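Local atomic coordinates of guanine nucleotide exchange factor SRM1 (Saccharomyces cerevisiae, PDB entry 3OF7), a protein that promotes the exchange of GDP for GTP on the small GTPases GSP1 and GSP2, binds chromatin and controls RNA metabolism and transport. Residues Phe286-Val295 / Ala364-Lys372; Leu340-Pro348 / Ala398-Thr406. All blocks are in the same frame, centred on the assembly; numbering follows the deposited sequence.

Contact 1 (Phe286-Val295 / Ala364-Lys372)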
loop_
_atom_site.group_PDB
_atom_site.type_symbol
_atom_site.label_atom_id
_atom_site.label_comp_id
_atom_site.label_asym_id
_atom_site.label_seq_id
_atom_site.Cartn_x
_atom_site.Cartn_y
_atom_site.Cartn_z
ATOM N N PHE A 286 13.083 -12.889 5.042
ATOM C CA PHE A 286 14.116 -11.876 4.787
ATOM C C PHE A 286 14.260 -10.857 5.924
ATOM O O PHE A 286 14.946 -9.841 5.774
ATOM C CB PHE A 286 13.857 -11.154 3.457
ATOM C CG PHE A 286 14.064 -12.015 2.250
ATOM C CD1 PHE A 286 15.338 -12.193 1.716
ATOM C CD2 PHE A 286 12.983 -12.656 1.647
ATOM C CE1 PHE A 286 15.536 -13.000 0.585
ATOM C CE2 PHE A 286 13.159 -13.462 0.520
ATOM C CZ PHE A 286 14.444 -13.639 -0.011
ATOM N N GLY A 287 13.630 -11.131 7.061
ATOM C CA GLY A 287 13.698 -10.218 8.207
ATOM C C GLY A 287 12.871 -8.960 7.988
ATOM O O GLY A 287 13.098 -7.939 8.647
ATOM N N GLN A 288 11.898 -9.038 7.079
ATOM C CA GLN A 288 11.021 -7.895 6.781
ATOM C C GLN A 288 10.173 -7.465 7.995
ATOM O O GLN A 288 9.705 -6.328 8.055
ATOM C CB GLN A 288 10.137 -8.162 5.553
ATOM C CG GLN A 288 9.209 -9.377 5.641
ATOM C CD GLN A 288 9.796 -10.643 5.023
ATOM O OE1 GLN A 288 10.906 -11.053 5.350
ATOM N NE2 GLN A 288 9.028 -11.283 4.141
ATOM N N CYS A 289 9.984 -8.367 8.958
ATOM C CA CYS A 289 9.263 -8.031 10.194
ATOM C C CYS A 289 10.102 -7.167 11.143
ATOM O O CYS A 289 9.555 -6.531 12.049
ATOM C CB CYS A 289 8.765 -9.290 10.909
ATOM S SG CYS A 289 7.374 -10.107 10.098
ATOM N N GLY A 290 11.420 -7.150 10.926
ATOM C CA GLY A 290 12.349 -6.306 11.684
ATOM C C GLY A 290 12.499 -6.663 13.161
ATOM O O GLY A 290 12.791 -5.792 13.987
ATOM N N VAL A 291 12.316 -7.938 13.494
ATOM C CA VAL A 291 12.260 -8.349 14.902
ATOM C C VAL A 291 13.510 -9.072 15.415
ATOM O O VAL A 291 13.710 -9.181 16.625
ATOM C CB VAL A 291 11.014 -9.223 15.197
ATOM C CG1 VAL A 291 9.746 -8.382 15.129
ATOM C CG2 VAL A 291 10.946 -10.421 14.249
ATOM N N SER A 292 14.351 -9.550 14.505
ATOM C CA SER A 292 15.450 -10.437 14.887
ATOM C C SER A 292 16.603 -10.345 13.898
ATOM O O SER A 292 16.388 -10.178 12.697
ATOM C CB SER A 292 14.937 -11.881 14.951
ATOM O OG SER A 292 15.990 -12.806 15.135
ATOM N N GLU A 293 17.825 -10.473 14.401
ATOM C CA GLU A 293 18.998 -10.508 13.533
ATOM C C GLU A 293 19.070 -11.827 12.771
ATOM O O GLU A 293 19.721 -11.916 11.735
ATOM C CB GLU A 293 20.285 -10.302 14.337
ATOM C CG GLU A 293 20.458 -8.896 14.885
ATOM C CD GLU A 293 21.907 -8.544 15.209
ATOM O OE1 GLU A 293 22.139 -7.461 15.789
ATOM O OE2 GLU A 293 22.819 -9.335 14.875
ATOM N N ASP A 294 18.399 -12.847 13.294
ATOM C CA ASP A 294 18.454 -14.183 12.714
ATOM C C ASP A 294 17.516 -14.295 11.516
ATOM O O ASP A 294 16.305 -14.105 11.647
ATOM C CB ASP A 294 18.137 -15.239 13.777
ATOM C CG ASP A 294 19.232 -15.350 14.835
ATOM O OD1 ASP A 294 20.412 -15.068 14.522
ATOM O OD2 ASP A 294 18.911 -15.728 15.984
ATOM N N VAL A 295 18.104 -14.571 10.350
ATOM C CA VAL A 295 17.382 -14.706 9.087
ATOM C C VAL A 295 17.407 -16.175 8.669
ATOM O O VAL A 295 18.483 -16.756 8.470
ATOM C CB VAL A 295 18.007 -13.823 7.978
ATOM C CG1 VAL A 295 17.451 -14.175 6.600
ATOM C CG2 VAL A 295 17.763 -12.357 8.270
ATOM N N ALA A 364 25.236 -10.784 0.479
ATOM C CA ALA A 364 24.347 -10.056 1.373
ATOM C C ALA A 364 22.927 -10.108 0.807
ATOM O O ALA A 364 22.687 -9.615 -0.293
ATOM C CB ALA A 364 24.823 -8.612 1.515
ATOM N N ARG A 365 22.004 -10.723 1.550
ATOM C CA ARG A 365 20.634 -10.952 1.059
ATOM C C ARG A 365 19.586 -10.113 1.778
ATOM O O ARG A 365 18.499 -9.898 1.237
ATOM C CB ARG A 365 20.223 -12.426 1.211
ATOM C CG ARG A 365 21.161 -13.474 0.602
ATOM C CD ARG A 365 21.016 -13.668 -0.912
ATOM N NE ARG A 365 19.636 -13.646 -1.422
ATOM C CZ ARG A 365 18.825 -14.696 -1.558
ATOM N NH1 ARG A 365 19.204 -15.916 -1.200
ATOM N NH2 ARG A 365 17.604 -14.521 -2.048
ATOM N N ALA A 366 19.891 -9.673 3.002
ATOM C CA ALA A 366 18.892 -9.022 3.858
ATOM C C ALA A 366 19.471 -8.138 4.969
ATOM O O ALA A 366 20.575 -8.374 5.459
ATOM C CB ALA A 366 17.930 -10.067 4.463
ATOM N N VAL A 367 18.693 -7.134 5.365
ATOM C CA VAL A 367 19.005 -6.282 6.523
ATOM C C VAL A 367 17.837 -6.451 7.490
ATOM O O VAL A 367 16.775 -5.851 7.296
ATOM C CB VAL A 367 19.188 -4.795 6.105
ATOM C CG1 VAL A 367 19.491 -3.908 7.327
ATOM C CG2 VAL A 367 20.306 -4.660 5.067
ATOM N N PRO A 368 17.999 -7.311 8.512
ATOM C CA PRO A 368 16.843 -7.774 9.274
ATOM C C PRO A 368 16.401 -6.903 10.450
ATOM O O PRO A 368 15.427 -7.242 11.115
ATOM C CB PRO A 368 17.301 -9.136 9.784
ATOM C CG PRO A 368 18.763 -8.957 9.986
ATOM C CD PRO A 368 19.231 -8.022 8.909
ATOM N N LEU A 369 17.124 -5.824 10.729
ATOM C CA LEU A 369 16.691 -4.857 11.741
ATOM C C LEU A 369 16.431 -3.526 11.057
ATOM O O LEU A 369 17.140 -3.183 10.113
ATOM C CB LEU A 369 17.766 -4.658 12.815
ATOM C CG LEU A 369 18.269 -5.834 13.647
ATOM C CD1 LEU A 369 19.400 -5.331 14.557
ATOM C CD2 LEU A 369 17.149 -6.495 14.452
ATOM N N PRO A 370 15.418 -2.770 11.529
ATOM C CA PRO A 370 15.125 -1.453 10.962
ATOM C C PRO A 370 16.379 -0.593 10.990
ATOM O O PRO A 370 17.008 -0.458 12.044
ATOM C CB PRO A 370 14.067 -0.886 11.914
ATOM C CG PRO A 370 13.434 -2.055 12.516
ATOM C CD PRO A 370 14.481 -3.123 12.610
ATOM N N THR A 371 16.747 -0.045 9.837
ATOM C CA THR A 371 18.006 0.672 9.677
ATOM C C THR A 371 17.722 2.025 9.036
ATOM O O THR A 371 17.103 2.101 7.974
ATOM C CB THR A 371 19.012 -0.152 8.834
ATOM O OG1 THR A 371 19.153 -1.457 9.411
ATOM C CG2 THR A 371 20.386 0.525 8.765
ATOM N N LYS A 372 18.167 3.094 9.692
ATOM C CA LYS A 372 17.910 4.448 9.204
ATOM C C LYS A 372 18.650 4.720 7.901
ATOM O O LYS A 372 19.836 4.415 7.782
ATOM C CB LYS A 372 18.281 5.501 10.264
ATOM C CG LYS A 372 18.012 6.945 9.822
ATOM C CD LYS A 372 17.944 7.925 10.998
ATOM C CE LYS A 372 19.296 8.539 11.328
ATOM N NZ LYS A 372 19.166 9.634 12.364
HETATM O O HOH W 1 13.730 -9.535 11.459
#

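Contact 2 (Leu340-Pro348 / Ala398-Thr406)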
loop_
_atom_site.group_PDB
_atom_site.type_symbol
_atom_site.label_atom_id
_atom_site.label_comp_id
_atom_site.label_asym_id
_atom_site.label_seq_id
_atom_site.Cartn_x
_atom_site.Cartn_y
_atom_site.Cartn_z
ATOM N N LEU A 340 17.506 -7.452 0.190
ATOM C CA LEU A 340 18.543 -6.634 -0.437
ATOM C C LEU A 340 18.829 -7.035 -1.894
ATOM O O LEU A 340 19.489 -6.283 -2.635
ATOM C CB LEU A 340 19.819 -6.750 0.417
ATOM C CG LEU A 340 21.014 -5.800 0.331
ATOM C CD1 LEU A 340 20.599 -4.356 0.539
ATOM C CD2 LEU A 340 22.027 -6.224 1.395
ATOM N N ASP A 341 18.332 -8.209 -2.310
ATOM C CA ASP A 341 18.626 -8.765 -3.647
ATOM C C ASP A 341 18.273 -7.815 -4.784
ATOM O O ASP A 341 18.982 -7.752 -5.797
ATOM C CB ASP A 341 17.900 -10.106 -3.871
ATOM C CG ASP A 341 18.314 -11.179 -2.881
ATOM O OD1 ASP A 341 19.528 -11.326 -2.618
ATOM O OD2 ASP A 341 17.422 -11.885 -2.358
ATOM N N MET A 342 17.168 -7.086 -4.629
ATOM C CA MET A 342 16.743 -6.118 -5.647
ATOM C C MET A 342 16.799 -4.698 -5.085
ATOM O O MET A 342 16.052 -3.818 -5.519
ATOM C CB MET A 342 15.337 -6.452 -6.171
ATOM C CG MET A 342 15.264 -7.768 -6.972
ATOM S SD MET A 342 13.598 -8.400 -7.329
ATOM C CE MET A 342 13.437 -9.685 -6.091
ATOM N N PHE A 343 17.696 -4.500 -4.117
ATOM C CA PHE A 343 17.902 -3.206 -3.467
ATOM C C PHE A 343 16.640 -2.670 -2.793
ATOM O O PHE A 343 16.480 -1.451 -2.657
ATOM C CB PHE A 343 18.434 -2.160 -4.461
ATOM C CG PHE A 343 19.828 -2.445 -4.995
ATOM C CD1 PHE A 343 20.786 -3.097 -4.214
ATOM C CD2 PHE A 343 20.183 -2.006 -6.268
ATOM C CE1 PHE A 343 22.087 -3.342 -4.710
ATOM C CE2 PHE A 343 21.483 -2.233 -6.777
ATOM C CZ PHE A 343 22.430 -2.907 -5.984
ATOM N N GLU A 344 15.750 -3.574 -2.367
ATOM C CA GLU A 344 14.453 -3.174 -1.815
ATOM C C GLU A 344 14.607 -2.217 -0.644
ATOM O O GLU A 344 13.857 -1.244 -0.539
ATOM C CB GLU A 344 13.603 -4.391 -1.405
ATOM C CG GLU A 344 13.182 -5.291 -2.569
ATOM C CD GLU A 344 14.129 -6.468 -2.819
ATOM O OE1 GLU A 344 15.365 -6.326 -2.634
ATOM O OE2 GLU A 344 13.625 -7.543 -3.229
ATOM N N VAL A 345 15.588 -2.484 0.223
ATOM C CA VAL A 345 15.776 -1.685 1.443
ATOM C C VAL A 345 16.450 -0.316 1.210
ATOM O O VAL A 345 16.412 0.547 2.091
ATOM C CB VAL A 345 16.490 -2.478 2.572
ATOM C CG1 VAL A 345 15.583 -3.610 3.050
ATOM C CG2 VAL A 345 17.830 -3.028 2.086
ATOM N N GLY A 346 17.054 -0.129 0.036
ATOM C CA GLY A 346 17.579 1.180 -0.373
ATOM C C GLY A 346 18.787 1.655 0.416
ATOM O O GLY A 346 18.968 2.864 0.604
ATOM N N ILE A 347 19.588 0.698 0.891
ATOM C CA ILE A 347 20.839 0.979 1.608
ATOM C C ILE A 347 22.019 0.676 0.665
ATOM O O ILE A 347 22.081 -0.411 0.081
ATOM C CB ILE A 347 20.950 0.143 2.917
ATOM C CG1 ILE A 347 19.766 0.437 3.853
ATOM C CG2 ILE A 347 22.285 0.397 3.624
ATOM C CD1 ILE A 347 19.527 -0.611 4.924
ATOM N N PRO A 348 22.943 1.639 0.486
ATOM C CA PRO A 348 24.038 1.361 -0.445
ATOM C C PRO A 348 25.056 0.384 0.147
ATOM O O PRO A 348 25.230 0.346 1.365
ATOM C CB PRO A 348 24.672 2.734 -0.665
ATOM C CG PRO A 348 24.362 3.498 0.575
ATOM C CD PRO A 348 23.077 2.959 1.133
ATOM N N ALA A 398 9.156 13.346 -5.388
ATOM C CA ALA A 398 9.150 11.896 -5.164
ATOM C C ALA A 398 10.509 11.240 -5.440
ATOM O O ALA A 398 11.258 11.667 -6.334
ATOM C CB ALA A 398 8.047 11.233 -5.997
ATOM N N TYR A 399 10.812 10.200 -4.660
ATOM C CA TYR A 399 12.077 9.463 -4.723
ATOM C C TYR A 399 11.756 7.985 -4.762
ATOM O O TYR A 399 10.915 7.516 -4.000
ATOM C CB TYR A 399 12.947 9.753 -3.492
ATOM C CG TYR A 399 13.529 11.153 -3.481
ATOM C CD1 TYR A 399 12.709 12.259 -3.266
ATOM C CD2 TYR A 399 14.897 11.368 -3.690
ATOM C CE1 TYR A 399 13.224 13.549 -3.264
ATOM C CE2 TYR A 399 15.428 12.663 -3.688
ATOM C CZ TYR A 399 14.580 13.744 -3.476
ATOM O OH TYR A 399 15.075 15.025 -3.469
ATOM N N SER A 400 12.434 7.250 -5.631
ATOM C CA SER A 400 12.140 5.832 -5.795
ATOM C C SER A 400 13.407 4.991 -5.786
ATOM O O SER A 400 14.516 5.498 -6.003
ATOM C CB SER A 400 11.371 5.606 -7.103
ATOM O OG SER A 400 12.149 6.029 -8.211
ATOM N N TRP A 401 13.228 3.698 -5.530
ATOM C CA TRP A 401 14.331 2.749 -5.532
ATOM C C TRP A 401 13.801 1.321 -5.532
ATOM O O TRP A 401 12.600 1.088 -5.330
ATOM C CB TRP A 401 15.258 2.967 -4.331
ATOM C CG TRP A 401 14.657 2.654 -2.964
ATOM C CD1 TRP A 401 14.867 1.528 -2.215
ATOM C CD2 TRP A 401 13.786 3.493 -2.187
ATOM N NE1 TRP A 401 14.190 1.613 -1.024
ATOM C CE2 TRP A 401 13.511 2.805 -0.982
ATOM C CE3 TRP A 401 13.203 4.755 -2.397
ATOM C CZ2 TRP A 401 12.684 3.336 0.018
ATOM C CZ3 TRP A 401 12.377 5.286 -1.405
ATOM C CH2 TRP A 401 12.128 4.576 -0.208
ATOM N N GLY A 402 14.707 0.377 -5.766
ATOM C CA GLY A 402 14.357 -1.030 -5.760
ATOM C C GLY A 402 14.448 -1.662 -7.134
ATOM O O GLY A 402 15.242 -1.241 -7.973
ATOM N N PHE A 403 13.636 -2.692 -7.336
ATOM C CA PHE A 403 13.628 -3.482 -8.562
ATOM C C PHE A 403 13.324 -2.606 -9.779
ATOM O O PHE A 403 12.335 -1.871 -9.788
ATOM C CB PHE A 403 12.584 -4.586 -8.418
ATOM C CG PHE A 403 12.595 -5.601 -9.532
ATOM C CD1 PHE A 403 11.416 -5.927 -10.190
ATOM C CD2 PHE A 403 13.772 -6.244 -9.905
ATOM C CE1 PHE A 403 11.409 -6.890 -11.217
ATOM C CE2 PHE A 403 13.781 -7.211 -10.910
ATOM C CZ PHE A 403 12.597 -7.528 -11.574
ATOM N N GLY A 404 14.184 -2.677 -10.793
ATOM C CA GLY A 404 14.095 -1.767 -11.931
ATOM C C GLY A 404 13.538 -2.327 -13.226
ATOM O O GLY A 404 13.178 -1.570 -14.127
ATOM N N GLU A 405 13.468 -3.651 -13.328
ATOM C CA GLU A 405 13.114 -4.314 -14.587
ATOM C C GLU A 405 11.722 -3.957 -15.147
ATOM O O GLU A 405 11.501 -3.999 -16.354
ATOM C CB GLU A 405 13.272 -5.825 -14.415
ATOM C CG GLU A 405 13.017 -6.679 -15.635
ATOM C CD GLU A 405 13.289 -8.140 -15.336
ATOM O OE1 GLU A 405 14.449 -8.466 -15.012
ATOM O OE2 GLU A 405 12.343 -8.953 -15.396
ATOM N N THR A 406 10.784 -3.601 -14.281
ATOM C CA THR A 406 9.446 -3.254 -14.760
ATOM C C THR A 406 9.218 -1.741 -14.838
ATOM O O THR A 406 8.114 -1.297 -15.160
ATOM C CB THR A 406 8.343 -3.917 -13.916
ATOM O OG1 THR A 406 8.649 -3.753 -12.530
ATOM C CG2 THR A 406 8.241 -5.419 -14.252
HETATM O O HOH W 2 12.246 -0.659 -2.705
#

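Contact 1 (Phe286-Val295 / Ala364-Lys372)
Pro368 carries much of the apolar packing, its ring set against the 286-295 loop. Its CB lies 3.6 Å from Val295 CG2, the branch that stands anti to the carbonyl carbon, and a CB at Gly287 would clash with Pro368 CB. Leu369 continues this packing: its CD2 faces the backbone at Ser292 and Glu293, while CD1 lies 3.7 Å from CG in the extended chain of Glu293. With an alanine here, the aliphatic part of Glu293 would probably lose its partner and a gap open beside the Ser292 backbone.

In this beta-propeller of RCC1 repeats, the contact joins a loop of the fifth repeat to strands of the sixth, where the chain turns a corner at Leu369.

Polar contacts run through backbone atoms and water. The Pro368 ring meets a backbone carbonyl, its CB 3.2 Å from Ser292 O. Gly290 CA makes a C-H...O contact of 3.3 Å with Pro368 O, and a water accepts from Ser292 N and donates to Pro368 O.

At the aromatic end, Arg365 NH2 meets the edge of the Phe286 ring in plane, 3.7 Å from CE1, with ring and guanidinium planes 68° apart; Arg365 NE is salt-bridged to Asp341.

Contact 2 (Leu340-Pro348 / Ala398-Thr406)
Met342 lies alongside Phe403, both side chains pointing the same way, and can be followed outward atom by atom. Its CB sits 4.0 Å from Phe403 CB, where the two chains begin to run together. CG, anti to the carbonyl carbon, comes within 3.6 Å of Phe403 CD2. The extended second torsion then carries SD over one face of the ring, 3.8 Å from the centroid and 31° off the normal, a Met-aromatic contact. Phe403 CG is anti to its backbone N (chi1 -172°), which sets the ring beside the methionine, and Glu405 N lies over the other face, above the ring's centre.

Most of the rest of the contact is made by Trp401, one residue before the end of strand 398-402. Its indole edge meets the turn from Phe343 to Gly346. Phe343 O lies in the ring plane, 3.4 Å from Trp401 CD1. Trp401 NE1 donates to Glu344 O at 2.9 Å in a weak bond with an N-H...O angle of only 127°. Gly346 CA approaches to 3.3 Å from Trp401 CD1; a CB there would clash with NE1, and the positive phi also favours glycine. Gly402 likewise has backbone angles that call for glycine, and its CA makes a C-H...O contact with Met342 O.

This is the junction of neighbouring RCC1 repeats in the propeller, a loop of the sixth set on strand 398-402 of the seventh, third of the four in its sheet, and the residues that follow it.

A water donates to both Glu344 O and Trp401 O, while Glu344 turns its carboxylate to Met342 N and His387. Glu344 O thus receives two donors, the bent indole bond and the water, so a buried carbonyl is satisfied without a direct backbone hydrogen bond between the segments.

How the contacts relate
Contacts 1 and 2 repeat one theme at successive propeller junctions: a glycine-bearing loop of one RCC1 repeat packs on strand residues of the next, from the fifth to the sixth and from the sixth to the seventh. Contact 1 is partly buried, with an exposed Glu293 at its margin, and relies on proline and leucine packing; contact 2 is buried and adds an indole hydrogen bond and a sulfur-aromatic contact. Each has a bridging water. They share the sixth repeat and touch directly: the ion pair between Arg365 and Asp341 joins them, and Leu340 N probably hydrogen-bonds to Arg365 O.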